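Local coordinates for proline iminopeptidase-related protein (Thermus thermophilus, PDB 2YYS) that is of unknown function but is related to the proline iminopeptidases, alpha/beta hydrolases of the S33 family, and may act as a peptidase, at residues 129-135 / 205-211; 31-35 / 101-105. All coordinates share one frame; numbering follows the deposited sequence.

Interaction 1: residues 129-135 / 205-211; sequences VNFPWLA and LWRLDYT
V129-F131 and L208-Y210 run alongside each other and are bridged by two backbone hydrogen bonds, Y210 N to V129 O at 2.9 Å and F131 N to L208 O at 3.0 Å. The bridge, centred on N130 and D209, joins the two ends of the largely helical insertion that separates strands 119-125 and 221-226, in the position of the cap of alpha/beta hydrolases. N130 is the N-cap of helix 131-141: CG anti to its own backbone nitrogen (chi1 -172°) brings OD1 to W133 N, 3.0 Å away and above the amide plane. The same amide lies on the carboxylate of D209, the planes 18° apart and N130 CG 3.2 Å from D209 OD1, a stack rather than a bond, while N130 ND2 is bonded to Y235. D209 OD1 is gripped twice, by T211 OG1 on its syn lone pair at 2.5 Å and, in an Asx turn, by T211 N from above the carboxylate plane. With an alanine here in place of D209, T211 N and T211 OG1 would probably both lose this acceptor, and the N130 amide the flat group it rests on. Farther along, F131 meets L205 with a face of its ring and W206 with its edge. L205 CG sits over the ring centre, 4.0 Å from the centroid, and the CD1 edge meets the face of the W206 six-membered ring, offset toward the rim, in an edge-to-face (T-shaped) pair with planes at 88°. The rim of that indole closes on the first helical turn, with W206 CE3 3.8 Å from A135 CB and W206 CZ3 3.9 Å from L134 CG.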
ATOM      1  N   VAL A 129       4.348   7.448   4.152  1.00 18.34           N
ATOM      2  CA  VAL A 129       5.151   8.353   3.346  1.00 18.83           C
ATOM      3  C   VAL A 129       6.414   8.859   4.037  1.00 18.48           C
ATOM      4  O   VAL A 129       7.347   9.275   3.370  1.00 18.63           O
ATOM      5  CB  VAL A 129       4.335   9.572   2.887  1.00 19.39           C
ATOM      6  CG1 VAL A 129       3.122   9.141   2.064  1.00 19.69           C
ATOM      7  CG2 VAL A 129       3.899  10.410   4.064  1.00 20.46           C
ATOM      8  N   ASN A 130       6.422   8.854   5.365  1.00 18.00           N
ATOM      9  CA  ASN A 130       7.512   9.399   6.150  1.00 17.59           C
ATOM     10  C   ASN A 130       8.113   8.283   6.986  1.00 17.61           C
ATOM     11  O   ASN A 130       7.601   7.946   8.047  1.00 17.29           O
ATOM     12  CB  ASN A 130       7.019  10.551   7.045  1.00 17.22           C
ATOM     13  CG  ASN A 130       8.170  11.276   7.745  1.00 16.96           C
ATOM     14  OD1 ASN A 130       9.246  10.718   7.905  1.00 16.67           O
ATOM     15  ND2 ASN A 130       7.940  12.523   8.158  1.00 16.62           N
ATOM     16  N   PHE A 131       9.201   7.703   6.491  1.00 17.78           N
ATOM     17  CA  PHE A 131       9.845   6.589   7.169  1.00 17.89           C
ATOM     18  C   PHE A 131      10.619   6.990   8.426  1.00 17.90           C
ATOM     19  O   PHE A 131      10.585   6.246   9.400  1.00 17.22           O
ATOM     20  CB  PHE A 131      10.700   5.773   6.196  1.00 18.17           C
ATOM     21  CG  PHE A 131       9.889   4.825   5.366  1.00 19.72           C
ATOM     22  CD1 PHE A 131       9.701   3.508   5.778  1.00 21.55           C
ATOM     23  CD2 PHE A 131       9.265   5.256   4.209  1.00 21.34           C
ATOM     24  CE1 PHE A 131       8.924   2.631   5.033  1.00 21.57           C
ATOM     25  CE2 PHE A 131       8.480   4.382   3.461  1.00 22.26           C
ATOM     26  CZ  PHE A 131       8.315   3.066   3.878  1.00 21.16           C
ATOM     27  N   PRO A 132      11.325   8.122   8.436  1.00 17.91           N
ATOM     28  CA  PRO A 132      11.867   8.620   9.706  1.00 18.12           C
ATOM     29  C   PRO A 132      10.814   8.730  10.800  1.00 17.63           C
ATOM     30  O   PRO A 132      11.113   8.407  11.926  1.00 17.40           O
ATOM     31  CB  PRO A 132      12.439   9.996   9.340  1.00 18.34           C
ATOM     32  CG  PRO A 132      12.876   9.816   7.911  1.00 18.36           C
ATOM     33  CD  PRO A 132      11.760   8.952   7.302  1.00 17.90           C
ATOM     34  N   TRP A 133       9.611   9.178  10.466  1.00 17.94           N
ATOM     35  CA  TRP A 133       8.512   9.246  11.437  1.00 17.93           C
ATOM     36  C   TRP A 133       8.145   7.845  11.944  1.00 18.19           C
ATOM     37  O   TRP A 133       7.992   7.631  13.142  1.00 17.80           O
ATOM     38  CB  TRP A 133       7.280   9.925  10.816  1.00 17.95           C
ATOM     39  CG  TRP A 133       6.100   9.977  11.729  1.00 17.19           C
ATOM     40  CD1 TRP A 133       5.871  10.886  12.731  1.00 16.82           C
ATOM     41  CD2 TRP A 133       4.990   9.067  11.753  1.00 15.99           C
ATOM     42  NE1 TRP A 133       4.685  10.599  13.368  1.00 16.16           N
ATOM     43  CE2 TRP A 133       4.125   9.487  12.793  1.00 15.57           C
ATOM     44  CE3 TRP A 133       4.630   7.940  10.990  1.00 16.42           C
ATOM     45  CZ2 TRP A 133       2.932   8.821  13.090  1.00 14.51           C
ATOM     46  CZ3 TRP A 133       3.444   7.275  11.288  1.00 14.99           C
ATOM     47  CH2 TRP A 133       2.607   7.722  12.331  1.00 14.53           C
ATOM     48  N   LEU A 134       8.014   6.891  11.026  1.00 18.71           N
ATOM     49  CA  LEU A 134       7.698   5.513  11.399  1.00 18.84           C
ATOM     50  C   LEU A 134       8.764   4.913  12.299  1.00 19.01           C
ATOM     51  O   LEU A 134       8.452   4.170  13.234  1.00 18.52           O
ATOM     52  CB  LEU A 134       7.508   4.648  10.150  1.00 18.81           C
ATOM     53  CG  LEU A 134       7.120   3.175  10.332  1.00 18.56           C
ATOM     54  CD1 LEU A 134       5.914   3.009  11.258  1.00 18.63           C
ATOM     55  CD2 LEU A 134       6.832   2.526   8.986  1.00 18.04           C
ATOM     56  N   ALA A 135      10.026   5.247  12.025  1.00 19.36           N
ATOM     57  CA  ALA A 135      11.142   4.742  12.823  1.00 19.35           C
ATOM     58  C   ALA A 135      11.093   5.317  14.244  1.00 19.17           C
ATOM     59  O   ALA A 135      11.349   4.624  15.212  1.00 19.89           O
ATOM     60  CB  ALA A 135      12.472   5.073  12.150  1.00 19.56           C
ATOM     61  N   LEU A 205      15.813   3.186   2.503  1.00 26.20           N
ATOM     62  CA  LEU A 205      14.365   3.392   2.599  1.00 25.98           C
ATOM     63  C   LEU A 205      13.956   4.089   3.893  1.00 25.28           C
ATOM     64  O   LEU A 205      13.067   4.922   3.888  1.00 24.84           O
ATOM     65  CB  LEU A 205      13.606   2.064   2.511  1.00 26.49           C
ATOM     66  CG  LEU A 205      12.066   2.167   2.603  1.00 27.57           C
ATOM     67  CD1 LEU A 205      11.497   2.867   1.389  1.00 28.75           C
ATOM     68  CD2 LEU A 205      11.435   0.805   2.742  1.00 29.72           C
ATOM     69  N   TRP A 206      14.600   3.739   4.992  1.00 24.91           N
ATOM     70  CA  TRP A 206      14.282   4.350   6.280  1.00 25.28           C
ATOM     71  C   TRP A 206      14.645   5.833   6.417  1.00 24.32           C
ATOM     72  O   TRP A 206      14.182   6.488   7.347  1.00 23.57           O
ATOM     73  CB  TRP A 206      14.862   3.514   7.417  1.00 25.45           C
ATOM     74  CG  TRP A 206      14.081   2.280   7.548  1.00 28.24           C
ATOM     75  CD1 TRP A 206      14.355   1.073   6.982  1.00 31.77           C
ATOM     76  CD2 TRP A 206      12.837   2.132   8.225  1.00 29.84           C
ATOM     77  NE1 TRP A 206      13.368   0.168   7.286  1.00 32.57           N
ATOM     78  CE2 TRP A 206      12.418   0.794   8.049  1.00 31.91           C
ATOM     79  CE3 TRP A 206      12.027   2.994   8.971  1.00 29.17           C
ATOM     80  CZ2 TRP A 206      11.232   0.298   8.601  1.00 31.07           C
ATOM     81  CZ3 TRP A 206      10.851   2.499   9.517  1.00 29.61           C
ATOM     82  CH2 TRP A 206      10.466   1.165   9.326  1.00 29.96           C
ATOM     83  N   ARG A 207      15.442   6.354   5.488  1.00 23.66           N
ATOM     84  CA  ARG A 207      15.686   7.795   5.400  1.00 23.67           C
ATOM     85  C   ARG A 207      14.654   8.518   4.534  1.00 22.80           C
ATOM     86  O   ARG A 207      14.628   9.739   4.504  1.00 22.03           O
ATOM     87  CB  ARG A 207      17.099   8.075   4.864  1.00 23.67           C
ATOM     88  CG  ARG A 207      18.208   7.524   5.753  1.00 25.83           C
ATOM     89  CD  ARG A 207      19.618   7.964   5.343  1.00 28.63           C
ATOM     90  NE  ARG A 207      19.908   7.658   3.941  1.00 31.59           N
ATOM     91  CZ  ARG A 207      20.469   6.524   3.484  1.00 33.34           C
ATOM     92  NH1 ARG A 207      20.814   5.536   4.305  1.00 33.61           N
ATOM     93  NH2 ARG A 207      20.684   6.377   2.181  1.00 33.67           N
ATOM     94  N   LEU A 208      13.809   7.777   3.824  1.00 22.61           N
ATOM     95  CA  LEU A 208      12.902   8.399   2.866  1.00 22.82           C
ATOM     96  C   LEU A 208      11.746   9.111   3.559  1.00 22.33           C
ATOM     97  O   LEU A 208      10.909   8.480   4.199  1.00 22.04           O
ATOM     98  CB  LEU A 208      12.354   7.382   1.861  1.00 23.27           C
ATOM     99  CG  LEU A 208      11.287   7.942   0.908  1.00 25.33           C
ATOM    100  CD1 LEU A 208      11.855   9.060   0.008  1.00 26.78           C
ATOM    101  CD2 LEU A 208      10.683   6.824   0.075  1.00 27.09           C
ATOM    102  N   ASP A 209      11.717  10.428   3.425  1.00 21.65           N
ATOM    103  CA  ASP A 209      10.553  11.217   3.774  1.00 21.77           C
ATOM    104  C   ASP A 209       9.974  11.838   2.512  1.00 21.31           C
ATOM    105  O   ASP A 209      10.458  12.853   2.031  1.00 21.70           O
ATOM    106  CB  ASP A 209      10.922  12.306   4.781  1.00 21.89           C
ATOM    107  CG  ASP A 209       9.737  13.154   5.178  1.00 22.68           C
ATOM    108  OD1 ASP A 209       8.585  12.726   4.946  1.00 23.13           O
ATOM    109  OD2 ASP A 209       9.865  14.263   5.734  1.00 25.71           O
ATOM    110  N   TYR A 210       8.920  11.218   1.992  1.00 20.63           N
ATOM    111  CA  TYR A 210       8.228  11.682   0.797  1.00 19.85           C
ATOM    112  C   TYR A 210       7.371  12.947   1.018  1.00 19.88           C
ATOM    113  O   TYR A 210       6.866  13.542   0.054  1.00 19.29           O
ATOM    114  CB  TYR A 210       7.351  10.536   0.245  1.00 19.74           C
ATOM    115  CG  TYR A 210       6.835  10.771  -1.146  1.00 19.18           C
ATOM    116  CD1 TYR A 210       7.690  10.716  -2.240  1.00 20.42           C
ATOM    117  CD2 TYR A 210       5.500  11.088  -1.372  1.00 19.98           C
ATOM    118  CE1 TYR A 210       7.226  10.947  -3.535  1.00 19.27           C
ATOM    119  CE2 TYR A 210       5.029  11.333  -2.652  1.00 20.65           C
ATOM    120  CZ  TYR A 210       5.897  11.254  -3.733  1.00 19.57           C
ATOM    121  OH  TYR A 210       5.437  11.489  -5.008  1.00 18.75           O
ATOM    122  N   THR A 211       7.195  13.351   2.278  1.00 19.82           N
ATOM    123  CA  THR A 211       6.333  14.488   2.623  1.00 20.19           C
ATOM    124  C   THR A 211       6.470  15.736   1.739  1.00 20.44           C
ATOM    125  O   THR A 211       5.447  16.282   1.317  1.00 20.31           O
ATOM    126  CB  THR A 211       6.538  14.910   4.084  1.00 20.36           C
ATOM    127  OG1 THR A 211       6.322  13.796   4.955  1.00 19.82           O
ATOM    128  CG2 THR A 211       5.495  15.931   4.510  1.00 21.18           C
TER

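Interaction 2: residues 31-35 / 101-105; sequences LHGGP and AHGFG
L31 O receives H102 N at 3.1 Å, the donor lying nearly along the C=O axis (170°), and A101 CA approaches the same oxygen to 3.4 Å. This parallel pairing brings the ends of strands 27-31 and 97-102 together at the heart of the alpha/beta-hydrolase sheet, where the HGGP sequence of the S33 family faces a sharp turn with the shape of the nucleophile elbow. That type II' turn, H102 to G105, is closed by G105 N on H102 O and has G103, at phi 60°, where relatives carry the nucleophile; the deposited chain has no side chain there. Packing around it is close: G33 CA lies 3.3 Å from H102 O, and a CB on either G33 or G105 would run into carbonyl oxygens of the facing segment. Beyond the turn, P35, which follows a cis peptide in the HGGP loop, meets F104 obliquely, P35 CB 3.9 Å from F104 CD2. F104 has CG anti to its backbone nitrogen (chi1 -178°), which carries the ring to P35 and L205. From outside the two segments, Q60 holds H32 O, and H255 O, bonded to H102 NE2, helps position the imidazole. Between the segments themselves, one water links G33 N to H102 ND1, at the edge of the imidazole and in its plane. A second accepts from two backbone amides, one from each segment, consistent with the place of the oxyanion hole in active relatives: its oxygen is 2.9 Å from G34 N and 3.0 Å from F104 N.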
ATOM      1  N   LEU A  31      -1.810  -1.532  -5.378  1.00 16.21           N
ATOM      2  CA  LEU A  31      -0.422  -1.424  -4.956  1.00 16.12           C
ATOM      3  C   LEU A  31      -0.291  -1.815  -3.477  1.00 16.19           C
ATOM      4  O   LEU A  31      -0.640  -1.037  -2.580  1.00 16.01           O
ATOM      5  CB  LEU A  31       0.085  -0.001  -5.216  1.00 16.41           C
ATOM      6  CG  LEU A  31       0.294   0.332  -6.701  1.00 18.08           C
ATOM      7  CD1 LEU A  31       0.437   1.836  -6.925  1.00 19.57           C
ATOM      8  CD2 LEU A  31       1.517  -0.399  -7.243  1.00 19.06           C
ATOM      9  N   HIS A  32       0.193  -3.028  -3.217  1.00 16.34           N
ATOM     10  CA  HIS A  32       0.398  -3.490  -1.842  1.00 16.90           C
ATOM     11  C   HIS A  32       1.597  -2.781  -1.190  1.00 17.61           C
ATOM     12  O   HIS A  32       2.380  -2.082  -1.850  1.00 17.60           O
ATOM     13  CB  HIS A  32       0.607  -5.009  -1.789  1.00 16.63           C
ATOM     14  CG  HIS A  32       1.914  -5.437  -2.366  1.00 16.32           C
ATOM     15  ND1 HIS A  32       2.021  -6.035  -3.602  1.00 17.33           N
ATOM     16  CD2 HIS A  32       3.175  -5.305  -1.902  1.00 15.13           C
ATOM     17  CE1 HIS A  32       3.293  -6.265  -3.862  1.00 15.73           C
ATOM     18  NE2 HIS A  32       4.016  -5.832  -2.846  1.00 17.29           N
ATOM     19  N   GLY A  33       1.760  -3.030   0.101  1.00 18.20           N
ATOM     20  CA  GLY A  33       2.784  -2.390   0.898  1.00 19.40           C
ATOM     21  C   GLY A  33       3.960  -3.302   1.157  1.00 19.90           C
ATOM     22  O   GLY A  33       4.136  -4.300   0.485  1.00 20.02           O
ATOM     23  N   GLY A  34       4.769  -2.947   2.139  1.00 20.40           N
ATOM     24  CA  GLY A  34       5.989  -3.666   2.434  1.00 21.28           C
ATOM     25  C   GLY A  34       7.093  -2.646   2.647  1.00 21.82           C
ATOM     26  O   GLY A  34       7.055  -1.942   3.636  1.00 22.69           O
ATOM     27  N   PRO A  35       8.046  -2.521   1.728  1.00 22.27           N
ATOM     28  CA  PRO A  35       8.072  -3.286   0.473  1.00 22.20           C
ATOM     29  C   PRO A  35       8.367  -4.776   0.679  1.00 21.45           C
ATOM     30  O   PRO A  35       8.761  -5.191   1.760  1.00 21.98           O
ATOM     31  CB  PRO A  35       9.177  -2.598  -0.343  1.00 22.98           C
ATOM     32  CG  PRO A  35      10.054  -1.859   0.669  1.00 22.92           C
ATOM     33  CD  PRO A  35       9.187  -1.598   1.865  1.00 22.49           C
ATOM     34  N   ALA A 101      -4.039   1.831  -3.057  1.00 15.93           N
ATOM     35  CA  ALA A 101      -2.757   1.592  -2.405  1.00 15.80           C
ATOM     36  C   ALA A 101      -2.916   1.327  -0.915  1.00 15.92           C
ATOM     37  O   ALA A 101      -3.857   1.812  -0.286  1.00 16.87           O
ATOM     38  CB  ALA A 101      -1.839   2.783  -2.602  1.00 15.87           C
ATOM     39  N   HIS A 102      -1.970   0.585  -0.346  1.00 15.47           N
ATOM     40  CA  HIS A 102      -1.937   0.314   1.079  1.00 15.32           C
ATOM     41  C   HIS A 102      -0.504   0.441   1.604  1.00 15.49           C
ATOM     42  O   HIS A 102       0.435  -0.083   1.013  1.00 15.07           O
ATOM     43  CB  HIS A 102      -2.487  -1.082   1.358  1.00 16.01           C
ATOM     44  CG  HIS A 102      -2.561  -1.418   2.814  1.00 15.99           C
ATOM     45  ND1 HIS A 102      -1.876  -2.477   3.361  1.00 16.92           N
ATOM     46  CD2 HIS A 102      -3.238  -0.837   3.834  1.00 16.49           C
ATOM     47  CE1 HIS A 102      -2.129  -2.539   4.657  1.00 16.99           C
ATOM     48  NE2 HIS A 102      -2.960  -1.561   4.968  1.00 16.10           N
ATOM     49  N   GLY A 103      -0.338   1.149   2.717  1.00 15.54           N
ATOM     50  CA  GLY A 103       0.966   1.313   3.335  1.00 15.61           C
ATOM     51  C   GLY A 103       1.954   1.991   2.406  1.00 15.79           C
ATOM     52  O   GLY A 103       1.643   3.041   1.841  1.00 15.82           O
ATOM     53  N   PHE A 104       3.124   1.368   2.240  1.00 16.13           N
ATOM     54  CA  PHE A 104       4.169   1.844   1.343  1.00 16.79           C
ATOM     55  C   PHE A 104       3.695   1.967  -0.099  1.00 16.20           C
ATOM     56  O   PHE A 104       4.226   2.764  -0.854  1.00 15.86           O
ATOM     57  CB  PHE A 104       5.391   0.920   1.392  1.00 17.53           C
ATOM     58  CG  PHE A 104       6.535   1.386   0.532  1.00 19.94           C
ATOM     59  CD1 PHE A 104       7.098   2.638   0.723  1.00 23.52           C
ATOM     60  CD2 PHE A 104       7.018   0.591  -0.484  1.00 22.34           C
ATOM     61  CE1 PHE A 104       8.146   3.071  -0.086  1.00 25.33           C
ATOM     62  CE2 PHE A 104       8.057   1.010  -1.285  1.00 23.23           C
ATOM     63  CZ  PHE A 104       8.622   2.241  -1.091  1.00 24.74           C
ATOM     64  N   GLY A 105       2.705   1.164  -0.477  1.00 16.09           N
ATOM     65  CA  GLY A 105       2.054   1.307  -1.762  1.00 16.31           C
ATOM     66  C   GLY A 105       1.698   2.747  -2.096  1.00 16.15           C
ATOM     67  O   GLY A 105       1.680   3.118  -3.266  1.00 15.71           O
TER
HETATM   68  O   HOH W   1      -0.300  -4.269   1.811  1.00 22.65           O
HETATM   69  O   HOH W   2       3.635  -1.016   3.916  1.00 15.94           O

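Overall arrangement
Interaction 2 lies near the centre of the chain, at the ends of the neighbouring parallel strands 27-31 and 97-102, and is complete before interaction 1 begins. Interaction 1, its centre about 14 Å from that of interaction 2, joins the start of helix 131-141 to the loop between helix 195-202 and strand 221-226, and so closes the helical insertion over the sheet. The two touch directly: L205 CD2 packs on P35 CD and F131 CZ on F104 CD1, both at 3.4 Å. The base of what is probably the cap thus rests on the HGGP loop and the elbow. Glycerol, probably from the crystallisation liquor, lies near G34 and near W206, which would fit a pocket here.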